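Peptidoglycan DD-endopeptidase ShyB (Vibrio cholerae, PDB 2GU1) cuts the peptide cross-links between neighbouring peptidoglycan strands as a zinc-dependent endopeptidase of the bacterial periplasm, probably allowing new glycan to be inserted as the cell wall expands. Local coordinates at residues L43-I48 with L67-S72; I73-I78 with T162-I167; G96-I101 with K153-G158; K252-R257 with V267-S272. All coordinates share one frame; numbering follows the deposited sequence.

Contact 1: residues L43-I48 with L67-S72; sequences LQLDMI and LIYHMS
Y69, L45 and Q44 carry this contact, with the tyrosine ring of the strand reaching into the loop 43-48. CG of Y69 stands anti to the backbone N (chi1 168°), which carries the ring off the strand toward the short 3-10 turn at 45-46. L45 slides past it in the opposite direction, its CD2 lying 3.8 Å from Y69 CD2 and approaching obliquely. Q44 also comes in obliquely, through its backbone: Q44 O is 3.3 Å from Y69 CE2, while that carbonyl also accepts the N-H of M47 within the loop. I48 lies over one face of the ring, its CG2 4.2 Å from the centroid of the Y69 ring and 26° off the normal, a CH-pi contact. The phenol oxygen passes close to CA of I48, but its hydrogen bond goes to E52, which fixes the outer end of the ring. The side chains of Q44 and M71 cross at about a right angle, with Q44 NE2 4.1 Å from M71 SD; that NE2 is hydrogen-bonded to Y89 OH. Beyond Y69, L45 CD1 reaches L67 CD2 at 4.3 Å. The geometry is that of a loop packed on one face of an antiparallel sheet, within the LysM-like domain and following its helix 29-38.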
loop_
_atom_site.group_PDB
_atom_site.type_symbol
_atom_site.label_atom_id
_atom_site.label_comp_id
_atom_site.label_asym_id
_atom_site.label_seq_id
_atom_site.Cartn_x
_atom_site.Cartn_y
_atom_site.Cartn_z
ATOM N N LEU A 43 -5.075 7.978 4.087
ATOM C CA LEU A 43 -4.835 8.099 2.649
ATOM C C LEU A 43 -5.413 6.916 1.871
ATOM O O LEU A 43 -4.743 6.324 1.024
ATOM C CB LEU A 43 -3.332 8.248 2.368
ATOM C CG LEU A 43 -2.647 9.481 2.983
ATOM C CD1 LEU A 43 -1.156 9.394 2.767
ATOM C CD2 LEU A 43 -3.201 10.763 2.363
ATOM N N GLN A 44 -6.663 6.580 2.180
ATOM C CA GLN A 44 -7.361 5.479 1.519
ATOM C C GLN A 44 -8.032 5.967 0.224
ATOM O O GLN A 44 -8.023 5.288 -0.798
ATOM C CB GLN A 44 -8.455 4.930 2.437
ATOM C CG GLN A 44 -8.013 4.575 3.851
ATOM C CD GLN A 44 -7.512 3.158 3.965
ATOM O OE1 GLN A 44 -6.581 2.756 3.270
ATOM N NE2 GLN A 44 -8.131 2.384 4.852
ATOM N N LEU A 45 -8.617 7.151 0.283
ATOM C CA LEU A 45 -9.342 7.698 -0.860
ATOM C C LEU A 45 -8.512 8.057 -2.090
ATOM O O LEU A 45 -9.047 8.140 -3.194
ATOM C CB LEU A 45 -10.178 8.893 -0.393
ATOM C CG LEU A 45 -11.265 8.449 0.604
ATOM C CD1 LEU A 45 -11.867 9.660 1.307
ATOM C CD2 LEU A 45 -12.347 7.634 -0.135
ATOM N N ASP A 46 -7.209 8.251 -1.917
ATOM C CA ASP A 46 -6.355 8.582 -3.055
ATOM C C ASP A 46 -6.126 7.367 -3.955
ATOM O O ASP A 46 -5.766 7.506 -5.125
ATOM C CB ASP A 46 -4.998 9.097 -2.580
ATOM C CG ASP A 46 -4.947 10.601 -2.475
ATOM O OD1 ASP A 46 -3.858 11.124 -2.195
ATOM O OD2 ASP A 46 -5.985 11.264 -2.673
ATOM N N MET A 47 -6.337 6.178 -3.411
ATOM C CA MET A 47 -6.120 4.961 -4.181
ATOM C C MET A 47 -7.387 4.306 -4.728
ATOM O O MET A 47 -7.373 3.111 -5.011
ATOM C CB MET A 47 -5.346 3.940 -3.339
ATOM C CG MET A 47 -6.105 3.401 -2.130
ATOM S SD MET A 47 -5.187 2.134 -1.198
ATOM C CE MET A 47 -4.361 3.133 0.042
ATOM N N ILE A 48 -8.474 5.069 -4.883
ATOM C CA ILE A 48 -9.714 4.490 -5.408
ATOM C C ILE A 48 -9.478 3.938 -6.802
ATOM O O ILE A 48 -8.878 4.596 -7.649
ATOM C CB ILE A 48 -10.871 5.508 -5.483
ATOM C CG1 ILE A 48 -10.469 6.699 -6.357
ATOM C CG2 ILE A 48 -11.267 5.930 -4.094
ATOM C CD1 ILE A 48 -11.613 7.637 -6.688
ATOM N N LEU A 67 -20.011 8.686 4.416
ATOM C CA LEU A 67 -19.437 8.129 3.193
ATOM C C LEU A 67 -18.828 6.770 3.521
ATOM O O LEU A 67 -18.075 6.644 4.493
ATOM C CB LEU A 67 -18.329 9.042 2.650
ATOM C CG LEU A 67 -17.382 8.418 1.617
ATOM C CD1 LEU A 67 -18.115 8.247 0.300
ATOM C CD2 LEU A 67 -16.147 9.300 1.428
ATOM N N ILE A 68 -19.155 5.757 2.722
ATOM C CA ILE A 68 -18.593 4.427 2.925
ATOM C C ILE A 68 -17.815 4.072 1.658
ATOM O O ILE A 68 -18.375 4.052 0.551
ATOM C CB ILE A 68 -19.681 3.343 3.159
ATOM C CG1 ILE A 68 -20.539 3.692 4.381
ATOM C CG2 ILE A 68 -19.024 1.991 3.422
ATOM C CD1 ILE A 68 -21.539 4.793 4.115
ATOM N N TYR A 69 -16.520 3.825 1.824
ATOM C CA TYR A 69 -15.661 3.458 0.709
ATOM C C TYR A 69 -15.461 1.947 0.769
ATOM O O TYR A 69 -14.719 1.430 1.609
ATOM C CB TYR A 69 -14.321 4.220 0.801
ATOM C CG TYR A 69 -13.206 3.739 -0.116
ATOM C CD1 TYR A 69 -13.480 3.123 -1.345
ATOM C CD2 TYR A 69 -11.867 3.925 0.242
ATOM C CE1 TYR A 69 -12.440 2.699 -2.195
ATOM C CE2 TYR A 69 -10.828 3.516 -0.591
ATOM C CZ TYR A 69 -11.119 2.902 -1.807
ATOM O OH TYR A 69 -10.085 2.493 -2.611
ATOM N N HIS A 70 -16.171 1.239 -0.107
ATOM C CA HIS A 70 -16.080 -0.214 -0.195
ATOM C C HIS A 70 -14.865 -0.598 -1.042
ATOM O O HIS A 70 -14.949 -0.653 -2.273
ATOM C CB HIS A 70 -17.361 -0.784 -0.831
ATOM C CG HIS A 70 -18.589 -0.587 0.008
ATOM N ND1 HIS A 70 -18.890 -1.393 1.086
ATOM C CD2 HIS A 70 -19.571 0.344 -0.053
ATOM C CE1 HIS A 70 -20.005 -0.965 1.655
ATOM N NE2 HIS A 70 -20.438 0.089 0.982
ATOM N N MET A 71 -13.732 -0.838 -0.382
ATOM C CA MET A 71 -12.507 -1.225 -1.078
ATOM C C MET A 71 -12.660 -2.631 -1.652
ATOM O O MET A 71 -12.085 -2.953 -2.691
ATOM C CB MET A 71 -11.318 -1.173 -0.116
ATOM C CG MET A 71 -10.909 0.243 0.228
ATOM S SD MET A 71 -10.062 0.407 1.814
ATOM C CE MET A 71 -11.448 0.747 2.878
ATOM N N SER A 72 -13.420 -3.464 -0.949
ATOM C CA SER A 72 -13.699 -4.833 -1.388
ATOM C C SER A 72 -14.931 -5.274 -0.621
ATOM O O SER A 72 -15.424 -4.541 0.232
ATOM C CB SER A 72 -12.537 -5.782 -1.065
ATOM O OG SER A 72 -12.547 -6.164 0.301
#

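Contact 2: residues I73-I78 with T162-I167; sequences IVEKAI and TGNSEI
I73 and T162 bring the two backbones nearest, with 6.0 Å between their CA atoms, and from there the segments diverge: 75-78 runs off as a strand in one sheet and 164-167 as a strand in another. A single water spans the near ends, accepting from I73 N at 3.0 Å and donating to T162 O at 2.8 Å, giving the two main chains a water-mediated link. On the second segment the chain turns a corner at G163, where phi is 98°. Its turn is secured from within, because OG1 of T162 accepts the N-H of N164 at 3.1 Å with an angle of 161°, an ST turn; the same hydroxyl is also hydrogen-bonded to Q155 O. The contact thus joins the loop leading into strand 75-81 of the LysM-like domain to the corner of the Csd3-type second domain, turn against turn, rather than pairing strands.

OG1 is turned to the ST turn, while the methyl CG2 of T162 faces the first segment. CG2 meets V74 CG1 at 3.6 Å, the side chains crossing at about a right angle, and also lies 3.8 Å from I73 CG1. I73 holds CG1 between its backbone N and carbonyl carbon (chi1 58°), a rotation that brings CG1 and CD1 against T162. The side chains of V74 and E75 also approach that of N164 from the opposite direction. L157 and Q155 of strand 147-157 border V74 as well.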
loop_
_atom_site.group_PDB
_atom_site.type_symbol
_atom_site.label_atom_id
_atom_site.label_comp_id
_atom_site.label_asym_id
_atom_site.label_seq_id
_atom_site.Cartn_x
_atom_site.Cartn_y
_atom_site.Cartn_z
ATOM N N ILE A 73 -15.430 -6.469 -0.910
ATOM C CA ILE A 73 -16.609 -6.954 -0.208
ATOM C C ILE A 73 -16.306 -7.337 1.245
ATOM O O ILE A 73 -17.214 -7.645 2.009
ATOM C CB ILE A 73 -17.250 -8.154 -0.955
ATOM C CG1 ILE A 73 -16.243 -9.294 -1.110
ATOM C CG2 ILE A 73 -17.733 -7.693 -2.329
ATOM C CD1 ILE A 73 -16.760 -10.448 -1.963
ATOM N N VAL A 74 -15.032 -7.300 1.627
ATOM C CA VAL A 74 -14.648 -7.629 2.994
ATOM C C VAL A 74 -13.911 -6.488 3.698
ATOM O O VAL A 74 -13.433 -6.657 4.818
ATOM C CB VAL A 74 -13.759 -8.909 3.049
ATOM C CG1 VAL A 74 -14.551 -10.107 2.556
ATOM C CG2 VAL A 74 -12.494 -8.723 2.217
ATOM N N GLU A 75 -13.828 -5.329 3.049
ATOM C CA GLU A 75 -13.135 -4.179 3.626
ATOM C C GLU A 75 -13.764 -2.849 3.222
ATOM O O GLU A 75 -14.031 -2.608 2.043
ATOM C CB GLU A 75 -11.663 -4.191 3.198
ATOM C CG GLU A 75 -10.939 -5.484 3.538
ATOM C CD GLU A 75 -9.498 -5.512 3.062
ATOM O OE1 GLU A 75 -8.785 -6.488 3.390
ATOM O OE2 GLU A 75 -9.075 -4.568 2.360
ATOM N N LYS A 76 -13.985 -1.982 4.206
ATOM C CA LYS A 76 -14.568 -0.678 3.944
ATOM C C LYS A 76 -14.118 0.384 4.945
ATOM O O LYS A 76 -13.931 0.099 6.128
ATOM C CB LYS A 76 -16.097 -0.776 3.957
ATOM C CG LYS A 76 -16.666 -1.311 5.259
ATOM C CD LYS A 76 -18.174 -1.497 5.174
ATOM C CE LYS A 76 -18.727 -2.095 6.462
ATOM N NZ LYS A 76 -20.195 -2.363 6.374
ATOM N N ALA A 77 -13.944 1.605 4.444
ATOM C CA ALA A 77 -13.548 2.757 5.245
ATOM C C ALA A 77 -14.825 3.572 5.430
ATOM O O ALA A 77 -15.494 3.902 4.452
ATOM C CB ALA A 77 -12.500 3.582 4.502
ATOM N N ILE A 78 -15.164 3.886 6.675
ATOM C CA ILE A 78 -16.381 4.630 6.973
ATOM C C ILE A 78 -16.083 6.038 7.488
ATOM O O ILE A 78 -15.414 6.207 8.510
ATOM C CB ILE A 78 -17.200 3.868 8.016
ATOM C CG1 ILE A 78 -17.423 2.436 7.526
ATOM C CG2 ILE A 78 -18.519 4.589 8.281
ATOM C CD1 ILE A 78 -17.932 1.489 8.592
ATOM N N THR A 162 -13.101 -12.312 -3.273
ATOM C CA THR A 162 -12.921 -10.913 -2.889
ATOM C C THR A 162 -11.929 -10.197 -3.793
ATOM O O THR A 162 -11.937 -8.973 -3.891
ATOM C CB THR A 162 -12.425 -10.799 -1.438
ATOM O OG1 THR A 162 -11.072 -11.276 -1.354
ATOM C CG2 THR A 162 -13.300 -11.630 -0.512
ATOM N N GLY A 163 -11.082 -10.966 -4.465
ATOM C CA GLY A 163 -10.079 -10.369 -5.324
ATOM C C GLY A 163 -8.746 -10.274 -4.598
ATOM O O GLY A 163 -7.710 -9.987 -5.207
ATOM N N ASN A 164 -8.771 -10.511 -3.291
ATOM C CA ASN A 164 -7.565 -10.466 -2.480
ATOM C C ASN A 164 -6.856 -11.815 -2.597
ATOM O O ASN A 164 -7.495 -12.860 -2.515
ATOM C CB ASN A 164 -7.926 -10.188 -1.015
ATOM C CG ASN A 164 -8.419 -8.762 -0.789
ATOM O OD1 ASN A 164 -9.126 -8.481 0.181
ATOM N ND2 ASN A 164 -8.039 -7.855 -1.679
ATOM N N SER A 165 -5.538 -11.787 -2.803
ATOM C CA SER A 165 -4.762 -13.019 -2.927
ATOM C C SER A 165 -3.309 -12.773 -2.553
ATOM O O SER A 165 -2.857 -11.629 -2.525
ATOM C CB SER A 165 -4.801 -13.538 -4.364
ATOM O OG SER A 165 -4.062 -12.668 -5.203
ATOM N N GLU A 166 -2.584 -13.857 -2.291
ATOM C CA GLU A 166 -1.171 -13.760 -1.926
ATOM C C GLU A 166 -0.435 -15.041 -2.296
ATOM O O GLU A 166 -0.910 -16.150 -2.020
ATOM C CB GLU A 166 -1.021 -13.496 -0.419
ATOM C CG GLU A 166 0.410 -13.154 -0.003
ATOM C CD GLU A 166 0.519 -12.734 1.449
ATOM O OE1 GLU A 166 0.605 -13.620 2.328
ATOM O OE2 GLU A 166 0.508 -11.510 1.710
ATOM N N ILE A 167 0.708 -14.889 -2.952
ATOM C CA ILE A 167 1.524 -16.034 -3.341
ATOM C C ILE A 167 2.269 -16.482 -2.091
ATOM O O ILE A 167 2.909 -15.664 -1.419
ATOM C CB ILE A 167 2.555 -15.641 -4.421
ATOM C CG1 ILE A 167 1.834 -15.010 -5.616
ATOM C CG2 ILE A 167 3.388 -16.849 -4.806
ATOM C CD1 ILE A 167 2.752 -14.703 -6.807
HETATM O O HOH W 1 -14.356 -7.662 -3.453
#

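Contact 3: residues G96-I101 with K153-G158; sequences GEWREI and KQQYLG
R99 and Y156 lie flat on each other: the guanidinium stacks over one face of the phenol ring with 3.8 Å between centres and planes only 9° apart, and CZ of R99 is 12° off the ring normal, a cation-pi pair. The arginine chain bends at chi3, which turns the head over the neighbouring strand and lays its CD against Y156 CE1. One water ties this group together, accepting from R99 NH1 and Q154 NE2 and bonding to Y156 OH. The indole of W98 is the other flat group. CB of Q155 stands 3.4 Å from the centroid of its six-membered ring, almost exactly on the normal, a CH-pi contact, and the Q155 side chain continues over that face; at the edge, near the ring plane, is K153 O.

Both flat pairs sit on antiparallel strands whose N-to-C directions make an angle of 144°. The hydrogen-bonded pairs are E97 with Y156 and R99 with Q154, the latter closed by R99 N to Q154 O and Q154 N to R99 O, both 2.8 Å. R99 and Y156 share one sheet face, W98, Q155, E100 and K153 the other. There K153 NZ forms a salt bridge to E100 OE1 at 3.2 Å, through the oxygen's anti lone pair. At the far end E97 OE2 takes G158 N at 3.2 Å through its syn lone pair, latching the turn that follows the strand.

Strand 97-106 is outermost in this five-stranded antiparallel sheet; strand 147-157 pairs on its own far side with 160-173, and V74 and I73 of the LysM-like domain touch Q155 and L157.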
loop_
_atom_site.group_PDB
_atom_site.type_symbol
_atom_site.label_atom_id
_atom_site.label_comp_id
_atom_site.label_asym_id
_atom_site.label_seq_id
_atom_site.Cartn_x
_atom_site.Cartn_y
_atom_site.Cartn_z
ATOM N N GLY A 96 -13.332 -13.412 5.760
ATOM C CA GLY A 96 -14.058 -14.491 5.117
ATOM C C GLY A 96 -13.235 -15.760 5.227
ATOM O O GLY A 96 -12.755 -16.087 6.309
ATOM N N GLU A 97 -13.065 -16.483 4.125
ATOM C CA GLU A 97 -12.263 -17.701 4.169
ATOM C C GLU A 97 -11.203 -17.663 3.080
ATOM O O GLU A 97 -11.420 -17.091 2.012
ATOM C CB GLU A 97 -13.124 -18.953 3.972
ATOM C CG GLU A 97 -14.490 -18.915 4.627
ATOM C CD GLU A 97 -15.563 -18.445 3.665
ATOM O OE1 GLU A 97 -15.758 -19.115 2.627
ATOM O OE2 GLU A 97 -16.210 -17.413 3.941
ATOM N N TRP A 98 -10.058 -18.275 3.357
ATOM C CA TRP A 98 -8.974 -18.319 2.388
ATOM C C TRP A 98 -8.856 -19.719 1.817
ATOM O O TRP A 98 -8.903 -20.703 2.556
ATOM C CB TRP A 98 -7.650 -17.923 3.040
ATOM C CG TRP A 98 -7.593 -16.488 3.456
ATOM C CD1 TRP A 98 -8.122 -15.938 4.589
ATOM C CD2 TRP A 98 -6.977 -15.415 2.738
ATOM N NE1 TRP A 98 -7.875 -14.586 4.621
ATOM C CE2 TRP A 98 -7.175 -14.235 3.493
ATOM C CE3 TRP A 98 -6.283 -15.331 1.521
ATOM C CZ2 TRP A 98 -6.694 -12.989 3.080
ATOM C CZ3 TRP A 98 -5.803 -14.089 1.108
ATOM C CH2 TRP A 98 -6.017 -12.935 1.886
ATOM N N ARG A 99 -8.712 -19.809 0.501
ATOM C CA ARG A 99 -8.576 -21.103 -0.152
ATOM C C ARG A 99 -7.245 -21.163 -0.881
ATOM O O ARG A 99 -6.730 -20.144 -1.358
ATOM C CB ARG A 99 -9.713 -21.331 -1.147
ATOM C CG ARG A 99 -9.779 -20.306 -2.266
ATOM C CD ARG A 99 -10.768 -20.733 -3.350
ATOM N NE ARG A 99 -12.117 -20.956 -2.833
ATOM C CZ ARG A 99 -13.154 -21.331 -3.581
ATOM N NH1 ARG A 99 -13.001 -21.526 -4.885
ATOM N NH2 ARG A 99 -14.347 -21.515 -3.026
ATOM N N GLU A 100 -6.678 -22.357 -0.959
ATOM C CA GLU A 100 -5.407 -22.507 -1.637
ATOM C C GLU A 100 -5.617 -22.944 -3.067
ATOM O O GLU A 100 -6.479 -23.778 -3.359
ATOM C CB GLU A 100 -4.531 -23.511 -0.900
ATOM C CG GLU A 100 -4.109 -23.020 0.469
ATOM C CD GLU A 100 -3.044 -23.891 1.091
ATOM O OE1 GLU A 100 -2.544 -23.526 2.178
ATOM O OE2 GLU A 100 -2.708 -24.940 0.492
ATOM N N ILE A 101 -4.830 -22.367 -3.966
ATOM C CA ILE A 101 -4.928 -22.712 -5.368
ATOM C C ILE A 101 -3.514 -22.884 -5.922
ATOM O O ILE A 101 -2.600 -22.092 -5.650
ATOM C CB ILE A 101 -5.731 -21.631 -6.144
ATOM C CG1 ILE A 101 -6.034 -22.113 -7.566
ATOM C CG2 ILE A 101 -4.990 -20.319 -6.134
ATOM C CD1 ILE A 101 -4.846 -22.142 -8.494
ATOM N N LYS A 153 -2.916 -18.150 -2.099
ATOM C CA LYS A 153 -4.014 -18.146 -1.149
ATOM C C LYS A 153 -4.975 -17.100 -1.681
ATOM O O LYS A 153 -4.571 -15.973 -1.962
ATOM C CB LYS A 153 -3.537 -17.739 0.248
ATOM C CG LYS A 153 -2.901 -18.862 1.038
ATOM C CD LYS A 153 -2.668 -18.448 2.487
ATOM C CE LYS A 153 -2.311 -19.653 3.347
ATOM N NZ LYS A 153 -3.410 -20.663 3.350
ATOM N N GLN A 154 -6.237 -17.482 -1.843
ATOM C CA GLN A 154 -7.255 -16.562 -2.341
ATOM C C GLN A 154 -8.332 -16.369 -1.287
ATOM O O GLN A 154 -8.851 -17.338 -0.745
ATOM C CB GLN A 154 -7.898 -17.108 -3.616
ATOM C CG GLN A 154 -7.057 -16.948 -4.868
ATOM C CD GLN A 154 -7.727 -17.571 -6.081
ATOM O OE1 GLN A 154 -7.401 -17.246 -7.221
ATOM N NE2 GLN A 154 -8.662 -18.479 -5.833
ATOM N N GLN A 155 -8.668 -15.117 -1.001
ATOM C CA GLN A 155 -9.689 -14.841 -0.007
ATOM C C GLN A 155 -11.061 -14.806 -0.658
ATOM O O GLN A 155 -11.248 -14.225 -1.733
ATOM C CB GLN A 155 -9.403 -13.513 0.696
ATOM C CG GLN A 155 -10.418 -13.125 1.761
ATOM C CD GLN A 155 -10.059 -11.810 2.433
ATOM O OE1 GLN A 155 -9.618 -10.872 1.774
ATOM N NE2 GLN A 155 -10.256 -11.735 3.750
ATOM N N TYR A 156 -12.010 -15.464 -0.007
ATOM C CA TYR A 156 -13.387 -15.516 -0.475
ATOM C C TYR A 156 -14.307 -15.047 0.642
ATOM O O TYR A 156 -13.916 -14.992 1.801
ATOM C CB TYR A 156 -13.778 -16.948 -0.861
ATOM C CG TYR A 156 -13.536 -17.284 -2.313
ATOM C CD1 TYR A 156 -12.244 -17.292 -2.843
ATOM C CD2 TYR A 156 -14.601 -17.572 -3.166
ATOM C CE1 TYR A 156 -12.019 -17.576 -4.189
ATOM C CE2 TYR A 156 -14.387 -17.860 -4.516
ATOM C CZ TYR A 156 -13.095 -17.861 -5.020
ATOM O OH TYR A 156 -12.877 -18.151 -6.345
ATOM N N LEU A 157 -15.522 -14.681 0.263
ATOM C CA LEU A 157 -16.546 -14.278 1.210
ATOM C C LEU A 157 -17.695 -15.155 0.764
ATOM O O LEU A 157 -18.288 -14.918 -0.286
ATOM C CB LEU A 157 -16.925 -12.811 1.048
ATOM C CG LEU A 157 -17.992 -12.377 2.063
ATOM C CD1 LEU A 157 -17.496 -12.645 3.482
ATOM C CD2 LEU A 157 -18.310 -10.902 1.875
ATOM N N GLY A 158 -18.000 -16.178 1.548
ATOM C CA GLY A 158 -19.051 -17.082 1.139
ATOM C C GLY A 158 -18.575 -17.705 -0.161
ATOM O O GLY A 158 -17.504 -18.307 -0.209
HETATM O O HOH W 2 -10.653 -20.196 -6.750
#

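Contact 4: residues K252-R257 with V267-S272; sequences KVIVVR and VIEHNS
V255 and V267 form the tight part: their side chains lie side by side, pointing the same way, with V255 CB 3.6 Å from V267 CB. Next to them I254 packs obliquely, CD1 reaching V267 CG1 at 3.7 Å; the side chains of I254 and E269 cross at about a right angle, I254 CG2 touching E269 CB. The strand is bulged here: I254 and V255 both face V267, a classic beta bulge, and the pairing shifts by one residue between V253 and V255. V267 O serves both N-H groups at the bulge, taking I254 N at 3.0 Å and, more weakly, V255 N at 3.3 Å. V267 N returns a bond to V255 O. K252 N to E269 O and E269 N to K252 O are both 2.9 Å.

The looser side lies toward K252 and E269, which are partly exposed. Their charged ends do not touch, K252 NZ standing 4.8 Å from E269 OE1, and the carboxylate has a long, weak ion pair with K275. On the opposite sheet face V253 CG2 and I268 CG1 are only in long contact, 4.4 Å apart, both buried against V292 of strand 291-292, which pairs with 251-259.

The hairpin belongs to the M23 peptidase domain, where the side chain of V267 lies about 10 Å from that of zinc ligand H313. The chemistry is thus that of a backbone-bonded, apolar hairpin with its charges at the margin; the separated lysine and glutamate probably add only a modest electrostatic attraction to the pairing.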
loop_
_atom_site.group_PDB
_atom_site.type_symbol
_atom_site.label_atom_id
_atom_site.label_comp_id
_atom_site.label_asym_id
_atom_site.label_seq_id
_atom_site.Cartn_x
_atom_site.Cartn_y
_atom_site.Cartn_z
ATOM N N LYS A 252 9.623 0.004 -6.025
ATOM C CA LYS A 252 9.156 0.793 -7.143
ATOM C C LYS A 252 8.176 1.856 -6.689
ATOM O O LYS A 252 7.280 1.598 -5.879
ATOM C CB LYS A 252 8.493 -0.113 -8.181
ATOM C CG LYS A 252 7.935 0.626 -9.383
ATOM C CD LYS A 252 7.482 -0.349 -10.460
ATOM C CE LYS A 252 6.342 -1.227 -9.983
ATOM N NZ LYS A 252 5.146 -0.412 -9.649
ATOM N N VAL A 253 8.362 3.060 -7.214
ATOM C CA VAL A 253 7.496 4.174 -6.890
ATOM C C VAL A 253 6.134 3.873 -7.499
ATOM O O VAL A 253 6.013 3.735 -8.715
ATOM C CB VAL A 253 8.045 5.483 -7.491
ATOM C CG1 VAL A 253 7.141 6.639 -7.125
ATOM C CG2 VAL A 253 9.461 5.721 -6.997
ATOM N N ILE A 254 5.109 3.768 -6.661
ATOM C CA ILE A 254 3.778 3.472 -7.156
ATOM C C ILE A 254 2.833 4.656 -7.034
ATOM O O ILE A 254 1.807 4.702 -7.711
ATOM C CB ILE A 254 3.161 2.255 -6.421
ATOM C CG1 ILE A 254 3.093 2.519 -4.916
ATOM C CG2 ILE A 254 3.996 1.009 -6.693
ATOM C CD1 ILE A 254 2.485 1.373 -4.126
ATOM N N VAL A 255 3.178 5.616 -6.177
ATOM C CA VAL A 255 2.338 6.792 -5.984
ATOM C C VAL A 255 3.157 8.068 -5.813
ATOM O O VAL A 255 4.142 8.092 -5.077
ATOM C CB VAL A 255 1.436 6.635 -4.747
ATOM C CG1 VAL A 255 0.585 7.879 -4.557
ATOM C CG2 VAL A 255 0.564 5.403 -4.891
ATOM N N VAL A 256 2.728 9.123 -6.496
ATOM C CA VAL A 256 3.378 10.434 -6.445
ATOM C C VAL A 256 2.251 11.454 -6.503
ATOM O O VAL A 256 1.744 11.752 -7.585
ATOM C CB VAL A 256 4.306 10.656 -7.660
ATOM C CG1 VAL A 256 4.943 12.035 -7.589
ATOM C CG2 VAL A 256 5.368 9.590 -7.703
ATOM N N ARG A 257 1.853 11.981 -5.348
ATOM C CA ARG A 257 0.756 12.940 -5.297
ATOM C C ARG A 257 0.994 14.204 -4.490
ATOM O O ARG A 257 1.909 14.286 -3.667
ATOM C CB ARG A 257 -0.499 12.287 -4.719
ATOM C CG ARG A 257 -1.012 11.086 -5.470
ATOM C CD ARG A 257 -2.476 10.852 -5.127
ATOM N NE ARG A 257 -2.938 9.541 -5.571
ATOM C CZ ARG A 257 -2.837 9.094 -6.818
ATOM N NH1 ARG A 257 -2.289 9.857 -7.757
ATOM N NH2 ARG A 257 -3.281 7.881 -7.124
ATOM N N VAL A 267 4.811 6.991 -2.295
ATOM C CA VAL A 267 4.600 5.652 -1.769
ATOM C C VAL A 267 5.435 4.701 -2.607
ATOM O O VAL A 267 5.402 4.747 -3.839
ATOM C CB VAL A 267 3.122 5.209 -1.858
ATOM C CG1 VAL A 267 2.994 3.766 -1.357
ATOM C CG2 VAL A 267 2.242 6.143 -1.025
ATOM N N ILE A 268 6.194 3.845 -1.938
ATOM C CA ILE A 268 7.034 2.890 -2.627
ATOM C C ILE A 268 6.587 1.490 -2.247
ATOM O O ILE A 268 6.263 1.230 -1.090
ATOM C CB ILE A 268 8.526 3.083 -2.232
ATOM C CG1 ILE A 268 9.030 4.430 -2.768
ATOM C CG2 ILE A 268 9.374 1.936 -2.767
ATOM C CD1 ILE A 268 10.473 4.729 -2.416
ATOM N N GLU A 269 6.529 0.600 -3.231
ATOM C CA GLU A 269 6.156 -0.778 -2.968
ATOM C C GLU A 269 7.455 -1.559 -3.022
ATOM O O GLU A 269 8.143 -1.572 -4.044
ATOM C CB GLU A 269 5.169 -1.290 -4.019
ATOM C CG GLU A 269 4.794 -2.751 -3.831
ATOM C CD GLU A 269 3.601 -3.166 -4.677
ATOM O OE1 GLU A 269 3.629 -2.924 -5.905
ATOM O OE2 GLU A 269 2.636 -3.735 -4.115
ATOM N N HIS A 270 7.797 -2.189 -1.905
ATOM C CA HIS A 270 9.028 -2.950 -1.787
ATOM C C HIS A 270 8.859 -4.391 -2.245
ATOM O O HIS A 270 9.747 -4.951 -2.889
ATOM C CB HIS A 270 9.505 -2.883 -0.343
ATOM C CG HIS A 270 9.724 -1.481 0.130
ATOM N ND1 HIS A 270 10.708 -0.669 -0.394
ATOM C CD2 HIS A 270 9.042 -0.720 1.018
ATOM C CE1 HIS A 270 10.622 0.531 0.151
ATOM N NE2 HIS A 270 9.618 0.528 1.010
ATOM N N ASN A 271 7.722 -4.984 -1.897
ATOM C CA ASN A 271 7.406 -6.345 -2.319
ATOM C C ASN A 271 5.910 -6.569 -2.112
ATOM O O ASN A 271 5.176 -5.616 -1.866
ATOM C CB ASN A 271 8.253 -7.380 -1.558
ATOM C CG ASN A 271 7.846 -7.536 -0.104
ATOM O OD1 ASN A 271 6.977 -6.829 0.397
ATOM N ND2 ASN A 271 8.489 -8.479 0.585
ATOM N N SER A 272 5.455 -7.810 -2.223
ATOM C CA SER A 272 4.036 -8.117 -2.071
ATOM C C SER A 272 3.427 -7.746 -0.717
ATOM O O SER A 272 2.206 -7.629 -0.593
ATOM C CB SER A 272 3.801 -9.612 -2.330
ATOM O OG SER A 272 4.648 -10.413 -1.518
#

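In the fold
Along the chain the order is contact 1, contact 2 enclosing contact 3, then contact 4. Contacts 1 and 2 share the LysM-like sheet, where strands 64-70 and 75-81 are neighbours; their centres are 11 Å apart. Contacts 2 and 3, also 11 Å apart, share the second sheet through strands 147-157 and 160-173, so contact 2 spans the two domains. Contact 4, in the curled sheet of the peptidase domain, is about 18 Å from contact 1 centre to centre, yet D46 O and R257 NH2 probably form a hydrogen bond at 3.2 Å. Contact 3 lies farthest from it, about 26 Å. The LysM-like domain thus meets the second domain through contact 2 and the catalytic domain through the D46-R257 pair, within one monomer.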